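Local coordinates for Sel1 repeat family protein (Pseudomonas aeruginosa, PDB 6LCH) that probably serves as a type VI secretion immunity protein, binding the effector PldB through an all-helical scaffold of Sel1 repeats, at residues G164-Y170 against Y190-Q196; Y28-L34 against R45-Y50. All coordinates share one frame; numbering follows the deposited sequence.

Both contacts join antiparallel helices that follow one another in the chain, and each is partly buried, but they hold different elements and differ in chemistry. Contact 1 packs helix 166-178 on helix 183-195 about 9 Å from the centre of the chain; small residues bring the backbones close, and the seam is largely polar, with serine hydroxyls, a glutamine and a bridging water. Contact 2 lies farther out, about 21 Å from that centre, where helix 22-34 meets helix 43-55 through alanine, leucine, isoleucine and tyrosine, with a salt bridge of weak hydrogen bonds at its margin. Contacts 1 and 2 do not touch; the nearest atoms of contact 1 and contact 2 are about 13 Å apart.

Contact 1 of 2, residues G164-Y170 against Y190-Q196; sequences GYAPASY and YQVSVSQ
Y190 meets Y170 in a T-shaped pair: the CE1 edge of the Y190 ring comes over one face of Y170, nearer its rim than its middle, with the planes turned 73° apart and the centroids separated by 5.3 Å. With CG anti to the backbone N, the Y170 side chain is sent along the seam to Y190. Beyond the pair, F204 meets the Y190 ring, and Y170 touches S200, both on helix 199-208. V192 contributes one methyl, CG1, which rests 3.6 Å from S169 OG.

S193 faces the partner helix directly. Its OG donates to A166 O at 2.9 Å, arriving from above the carbonyl plane, 57° out of it, while the same oxygen takes the helical bond from Y170 N. The helix axes are only 7.6 Å apart here and run antiparallel at 169°, as in the two-helix hairpin of a Sel1 repeat, a member of the TPR clan; alanine and serine side chains permit this closeness, with S169 CB 3.8 Å from S193 CB.

Q196, following helix 183-195, lays its extended side chain back across the start of helix 166-178. CB packs on A166 CB, and OE1 accepts from S169 OG at 3.1 Å, the hydroxyl tilted from the amide carbonyl plane. The backbone O of Q196 receives a bond from a water at 2.6 Å; that water also donates to G164 O and accepts from A166 N, linking the turn before helix 166-178 to the backbone of Q196.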
loop_
_atom_site.group_PDB
_atom_site.type_symbol
_atom_site.label_atom_id
_atom_site.label_comp_id
_atom_site.label_asym_id
_atom_site.label_seq_id
_atom_site.Cartn_x
_atom_site.Cartn_y
_atom_site.Cartn_z
ATOM N N GLY A 164 4.404 -8.219 2.259
ATOM C CA GLY A 164 3.682 -8.281 1.003
ATOM C C GLY A 164 3.017 -6.997 0.576
ATOM O O GLY A 164 2.157 -7.029 -0.311
ATOM N N TYR A 165 3.389 -5.868 1.169
ATOM C CA TYR A 165 2.764 -4.580 0.886
ATOM C C TYR A 165 3.438 -3.970 -0.338
ATOM O O TYR A 165 4.589 -3.526 -0.268
ATOM C CB TYR A 165 2.876 -3.679 2.113
ATOM C CG TYR A 165 2.257 -2.310 1.971
ATOM C CD1 TYR A 165 3.047 -1.169 2.003
ATOM C CD2 TYR A 165 0.885 -2.153 1.826
ATOM C CE1 TYR A 165 2.493 0.084 1.886
ATOM C CE2 TYR A 165 0.320 -0.894 1.707
ATOM C CZ TYR A 165 1.132 0.218 1.738
ATOM O OH TYR A 165 0.585 1.475 1.625
ATOM N N ALA A 166 2.715 -3.948 -1.459
ATOM C CA ALA A 166 3.319 -3.554 -2.730
ATOM C C ALA A 166 3.882 -2.135 -2.753
ATOM O O ALA A 166 4.994 -1.960 -3.281
ATOM C CB ALA A 166 2.302 -3.745 -3.863
ATOM N N PRO A 167 3.202 -1.099 -2.243
ATOM C CA PRO A 167 3.777 0.255 -2.332
ATOM C C PRO A 167 5.107 0.407 -1.618
ATOM O O PRO A 167 5.853 1.341 -1.932
ATOM C CB PRO A 167 2.696 1.140 -1.696
ATOM C CG PRO A 167 1.445 0.357 -1.826
ATOM C CD PRO A 167 1.856 -1.066 -1.642
ATOM N N ALA A 168 5.427 -0.469 -0.664
ATOM C CA ALA A 168 6.744 -0.418 -0.038
ATOM C C ALA A 168 7.814 -0.944 -0.984
ATOM O O ALA A 168 8.909 -0.376 -1.072
ATOM C CB ALA A 168 6.743 -1.215 1.263
ATOM N N SER A 169 7.516 -2.037 -1.691
ATOM C CA SER A 169 8.434 -2.534 -2.708
ATOM C C SER A 169 8.580 -1.540 -3.853
ATOM O O SER A 169 9.634 -1.487 -4.495
ATOM C CB SER A 169 7.954 -3.887 -3.236
ATOM O OG SER A 169 8.126 -4.908 -2.266
ATOM N N TYR A 170 7.534 -0.754 -4.129
ATOM C CA TYR A 170 7.645 0.322 -5.110
ATOM C C TYR A 170 8.642 1.377 -4.645
ATOM O O TYR A 170 9.476 1.845 -5.426
ATOM C CB TYR A 170 6.274 0.956 -5.365
ATOM C CG TYR A 170 6.297 2.093 -6.374
ATOM C CD1 TYR A 170 6.081 1.853 -7.724
ATOM C CD2 TYR A 170 6.534 3.403 -5.974
ATOM C CE1 TYR A 170 6.102 2.885 -8.646
ATOM C CE2 TYR A 170 6.563 4.439 -6.889
ATOM C CZ TYR A 170 6.343 4.173 -8.221
ATOM O OH TYR A 170 6.366 5.203 -9.131
ATOM N N TYR A 190 10.675 -3.138 -8.406
ATOM C CA TYR A 190 9.436 -2.753 -9.072
ATOM C C TYR A 190 8.632 -3.986 -9.465
ATOM O O TYR A 190 7.400 -3.999 -9.351
ATOM C CB TYR A 190 9.728 -1.905 -10.309
ATOM C CG TYR A 190 10.086 -0.456 -10.045
ATOM C CD1 TYR A 190 9.190 0.408 -9.424
ATOM C CD2 TYR A 190 11.313 0.051 -10.442
ATOM C CE1 TYR A 190 9.520 1.740 -9.198
ATOM C CE2 TYR A 190 11.652 1.371 -10.217
ATOM C CZ TYR A 190 10.756 2.212 -9.602
ATOM O OH TYR A 190 11.113 3.525 -9.388
ATOM N N GLN A 191 9.317 -5.037 -9.924
ATOM C CA GLN A 191 8.620 -6.256 -10.320
ATOM C C GLN A 191 7.993 -6.945 -9.116
ATOM O O GLN A 191 6.834 -7.373 -9.170
ATOM C CB GLN A 191 9.575 -7.204 -11.048
ATOM C CG GLN A 191 8.846 -8.288 -11.837
ATOM C CD GLN A 191 9.750 -9.426 -12.265
ATOM O OE1 GLN A 191 10.787 -9.675 -11.654
ATOM N NE2 GLN A 191 9.354 -10.129 -13.321
ATOM N N VAL A 192 8.745 -7.058 -8.015
ATOM C CA VAL A 192 8.189 -7.621 -6.784
ATOM C C VAL A 192 6.947 -6.849 -6.364
ATOM O O VAL A 192 5.950 -7.435 -5.921
ATOM C CB VAL A 192 9.255 -7.628 -5.672
ATOM C CG1 VAL A 192 8.608 -7.838 -4.308
ATOM C CG2 VAL A 192 10.297 -8.694 -5.942
ATOM N N SER A 193 6.984 -5.524 -6.513
ATOM C CA SER A 193 5.816 -4.700 -6.224
ATOM C C SER A 193 4.618 -5.126 -7.063
ATOM O O SER A 193 3.496 -5.217 -6.552
ATOM C CB SER A 193 6.153 -3.229 -6.469
ATOM O OG SER A 193 5.069 -2.387 -6.122
ATOM N N VAL A 194 4.841 -5.406 -8.349
ATOM C CA VAL A 194 3.754 -5.856 -9.216
ATOM C C VAL A 194 3.163 -7.160 -8.698
ATOM O O VAL A 194 1.942 -7.295 -8.560
ATOM C CB VAL A 194 4.249 -6.003 -10.666
ATOM C CG1 VAL A 194 3.123 -6.508 -11.554
ATOM C CG2 VAL A 194 4.791 -4.685 -11.175
ATOM N N SER A 195 4.021 -8.139 -8.401
ATOM C CA SER A 195 3.551 -9.430 -7.907
ATOM C C SER A 195 2.787 -9.321 -6.595
ATOM O O SER A 195 2.112 -10.285 -6.212
ATOM C CB SER A 195 4.728 -10.393 -7.738
ATOM O OG SER A 195 5.627 -9.951 -6.734
ATOM N N GLN A 196 2.867 -8.184 -5.904
ATOM C CA GLN A 196 2.133 -7.949 -4.669
ATOM C C GLN A 196 0.898 -7.082 -4.873
ATOM O O GLN A 196 0.309 -6.621 -3.890
ATOM C CB GLN A 196 3.045 -7.300 -3.626
ATOM C CG GLN A 196 4.232 -8.142 -3.208
ATOM C CD GLN A 196 5.306 -7.305 -2.553
ATOM O OE1 GLN A 196 5.328 -6.084 -2.708
ATOM N NE2 GLN A 196 6.203 -7.951 -1.819
HETATM O O HOH W 1 0.136 -5.138 -1.705
#

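Contact 2 of 2, residues Y28-L34 against R45-Y50; sequences YREAATL and RIVGLY
A31 is the bump at the middle of this interface, and its CB settles into a hollow walled by I46, L49 and Y50. The methyl lies over one face of the Y50 ring in a CH-pi contact, 3.6 Å from the centroid and 21° off the ring normal, while L49 CB closes on it at 3.7 Å from another side. The Y50 ring in turn wedges between the helices: Y50 CE1 comes within 3.6 Å of Y28 CD2, the two rings meeting obliquely, and the Y50 OH extends past A32 CA. Outside the pair of helices, the Y50 hydroxyl hydrogen-bonds to N64 of helix 59-70, a helix that Y28 also touches, so Y50 is held at both ring and hydroxyl.

One turn on from A31, L34 makes contact both with CB and with the CD1 branch. L34 CB sits 3.8 Å from I46 CG1, whereas CD1 drops beside the aliphatic part of R45 and approaches L49 CD1. On the outer side, E30 stretches out with CG anti to its backbone nitrogen, and its side chain crosses that of L49 at about a right angle, with CG against L49 CD1. The carboxylate then reaches R45: E30 OE2 lies 3.3 Å from R45 NE, forming a salt bridge, and both NE and NH2 of R45 make weak, bent hydrogen bonds to this one oxygen. The carboxylate and guanidinium planes are 43° apart, so the ion pair is not coplanar.

The axes run antiparallel at 154° and approach to 8.3 Å, with small A31 set among larger neighbours, an antiparallel helical hairpin of the kind stacked in Sel1 and other TPR-like solenoids.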
loop_
_atom_site.group_PDB
_atom_site.type_symbol
_atom_site.label_atom_id
_atom_site.label_comp_id
_atom_site.label_asym_id
_atom_site.label_seq_id
_atom_site.Cartn_x
_atom_site.Cartn_y
_atom_site.Cartn_z
ATOM N N TYR A 28 -18.802 -7.488 4.445
ATOM C CA TYR A 28 -17.726 -6.620 3.986
ATOM C C TYR A 28 -17.321 -6.954 2.558
ATOM O O TYR A 28 -17.157 -6.056 1.722
ATOM C CB TYR A 28 -16.534 -6.751 4.930
ATOM C CG TYR A 28 -15.222 -6.330 4.323
ATOM C CD1 TYR A 28 -14.314 -7.274 3.857
ATOM C CD2 TYR A 28 -14.885 -4.990 4.220
ATOM C CE1 TYR A 28 -13.114 -6.893 3.309
ATOM C CE2 TYR A 28 -13.687 -4.599 3.662
ATOM C CZ TYR A 28 -12.807 -5.555 3.210
ATOM O OH TYR A 28 -11.609 -5.167 2.662
ATOM N N ARG A 29 -17.146 -8.243 2.262
ATOM C CA ARG A 29 -16.711 -8.651 0.930
ATOM C C ARG A 29 -17.787 -8.407 -0.126
ATOM O O ARG A 29 -17.457 -8.141 -1.288
ATOM C CB ARG A 29 -16.293 -10.121 0.945
ATOM C CG ARG A 29 -14.906 -10.357 1.511
ATOM C CD ARG A 29 -14.507 -11.824 1.440
ATOM N NE ARG A 29 -15.103 -12.612 2.518
ATOM C CZ ARG A 29 -16.069 -13.508 2.344
ATOM N NH1 ARG A 29 -16.555 -13.741 1.131
ATOM N NH2 ARG A 29 -16.550 -14.176 3.383
ATOM N N GLU A 30 -19.069 -8.492 0.242
ATOM C CA GLU A 30 -20.116 -8.118 -0.705
ATOM C C GLU A 30 -20.098 -6.619 -0.972
ATOM O O GLU A 30 -20.231 -6.182 -2.123
ATOM C CB GLU A 30 -21.497 -8.543 -0.195
ATOM C CG GLU A 30 -22.645 -7.940 -1.013
ATOM C CD GLU A 30 -24.018 -8.472 -0.632
ATOM O OE1 GLU A 30 -24.098 -9.453 0.135
ATOM O OE2 GLU A 30 -25.023 -7.903 -1.111
ATOM N N ALA A 31 -19.936 -5.816 0.084
ATOM C CA ALA A 31 -19.863 -4.371 -0.099
ATOM C C ALA A 31 -18.648 -3.988 -0.930
ATOM O O ALA A 31 -18.742 -3.138 -1.824
ATOM C CB ALA A 31 -19.831 -3.670 1.258
ATOM N N ALA A 32 -17.498 -4.610 -0.650
ATOM C CA ALA A 32 -16.290 -4.319 -1.414
ATOM C C ALA A 32 -16.472 -4.657 -2.887
ATOM O O ALA A 32 -15.999 -3.921 -3.761
ATOM C CB ALA A 32 -15.101 -5.083 -0.829
ATOM N N THR A 33 -17.152 -5.769 -3.182
ATOM C CA THR A 33 -17.393 -6.148 -4.571
ATOM C C THR A 33 -18.341 -5.170 -5.252
ATOM O O THR A 33 -18.109 -4.767 -6.398
ATOM C CB THR A 33 -17.955 -7.569 -4.641
ATOM O OG1 THR A 33 -16.983 -8.491 -4.136
ATOM C CG2 THR A 33 -18.305 -7.941 -6.072
ATOM N N LEU A 34 -19.412 -4.776 -4.561
ATOM C CA LEU A 34 -20.357 -3.829 -5.135
ATOM C C LEU A 34 -19.734 -2.465 -5.387
ATOM O O LEU A 34 -20.280 -1.693 -6.176
ATOM C CB LEU A 34 -21.577 -3.676 -4.222
ATOM C CG LEU A 34 -22.517 -4.880 -4.114
ATOM C CD1 LEU A 34 -23.633 -4.601 -3.123
ATOM C CD2 LEU A 34 -23.085 -5.245 -5.477
ATOM N N ARG A 45 -26.859 0.633 -0.164
ATOM C CA ARG A 45 -26.610 -0.756 0.208
ATOM C C ARG A 45 -25.159 -0.970 0.622
ATOM O O ARG A 45 -24.887 -1.671 1.604
ATOM C CB ARG A 45 -26.979 -1.687 -0.942
ATOM C CG ARG A 45 -26.600 -3.134 -0.692
ATOM C CD ARG A 45 -27.116 -4.037 -1.796
ATOM N NE ARG A 45 -27.225 -5.428 -1.363
ATOM C CZ ARG A 45 -28.165 -5.890 -0.542
ATOM N NH1 ARG A 45 -29.097 -5.075 -0.064
ATOM N NH2 ARG A 45 -28.178 -7.173 -0.205
ATOM N N ILE A 46 -24.214 -0.387 -0.121
ATOM C CA ILE A 46 -22.801 -0.533 0.220
ATOM C C ILE A 46 -22.549 -0.035 1.637
ATOM O O ILE A 46 -21.885 -0.701 2.439
ATOM C CB ILE A 46 -21.922 0.206 -0.805
ATOM C CG1 ILE A 46 -22.014 -0.469 -2.172
ATOM C CG2 ILE A 46 -20.477 0.258 -0.344
ATOM C CD1 ILE A 46 -21.431 0.361 -3.287
ATOM N N VAL A 47 -23.090 1.141 1.967
ATOM C CA VAL A 47 -22.933 1.695 3.310
ATOM C C VAL A 47 -23.575 0.777 4.341
ATOM O O VAL A 47 -23.013 0.539 5.417
ATOM C CB VAL A 47 -23.520 3.117 3.375
ATOM C CG1 VAL A 47 -23.612 3.597 4.819
ATOM C CG2 VAL A 47 -22.692 4.086 2.536
ATOM N N GLY A 48 -24.755 0.238 4.026
ATOM C CA GLY A 48 -25.423 -0.656 4.959
ATOM C C GLY A 48 -24.571 -1.855 5.324
ATOM O O GLY A 48 -24.345 -2.137 6.502
ATOM N N LEU A 49 -24.065 -2.563 4.312
ATOM C CA LEU A 49 -23.225 -3.730 4.559
ATOM C C LEU A 49 -21.971 -3.354 5.337
ATOM O O LEU A 49 -21.655 -3.971 6.362
ATOM C CB LEU A 49 -22.848 -4.389 3.233
ATOM C CG LEU A 49 -24.007 -4.996 2.450
ATOM C CD1 LEU A 49 -23.660 -5.059 0.976
ATOM C CD2 LEU A 49 -24.336 -6.377 2.990
ATOM N N TYR A 50 -21.241 -2.343 4.854
ATOM C CA TYR A 50 -20.033 -1.888 5.535
ATOM C C TYR A 50 -20.306 -1.569 6.999
ATOM O O TYR A 50 -19.572 -2.010 7.891
ATOM C CB TYR A 50 -19.466 -0.657 4.826
ATOM C CG TYR A 50 -18.478 -0.954 3.721
ATOM C CD1 TYR A 50 -17.811 -2.173 3.660
ATOM C CD2 TYR A 50 -18.201 -0.005 2.744
ATOM C CE1 TYR A 50 -16.904 -2.440 2.651
ATOM C CE2 TYR A 50 -17.298 -0.260 1.735
ATOM C CZ TYR A 50 -16.649 -1.475 1.692
ATOM O OH TYR A 50 -15.752 -1.729 0.679
#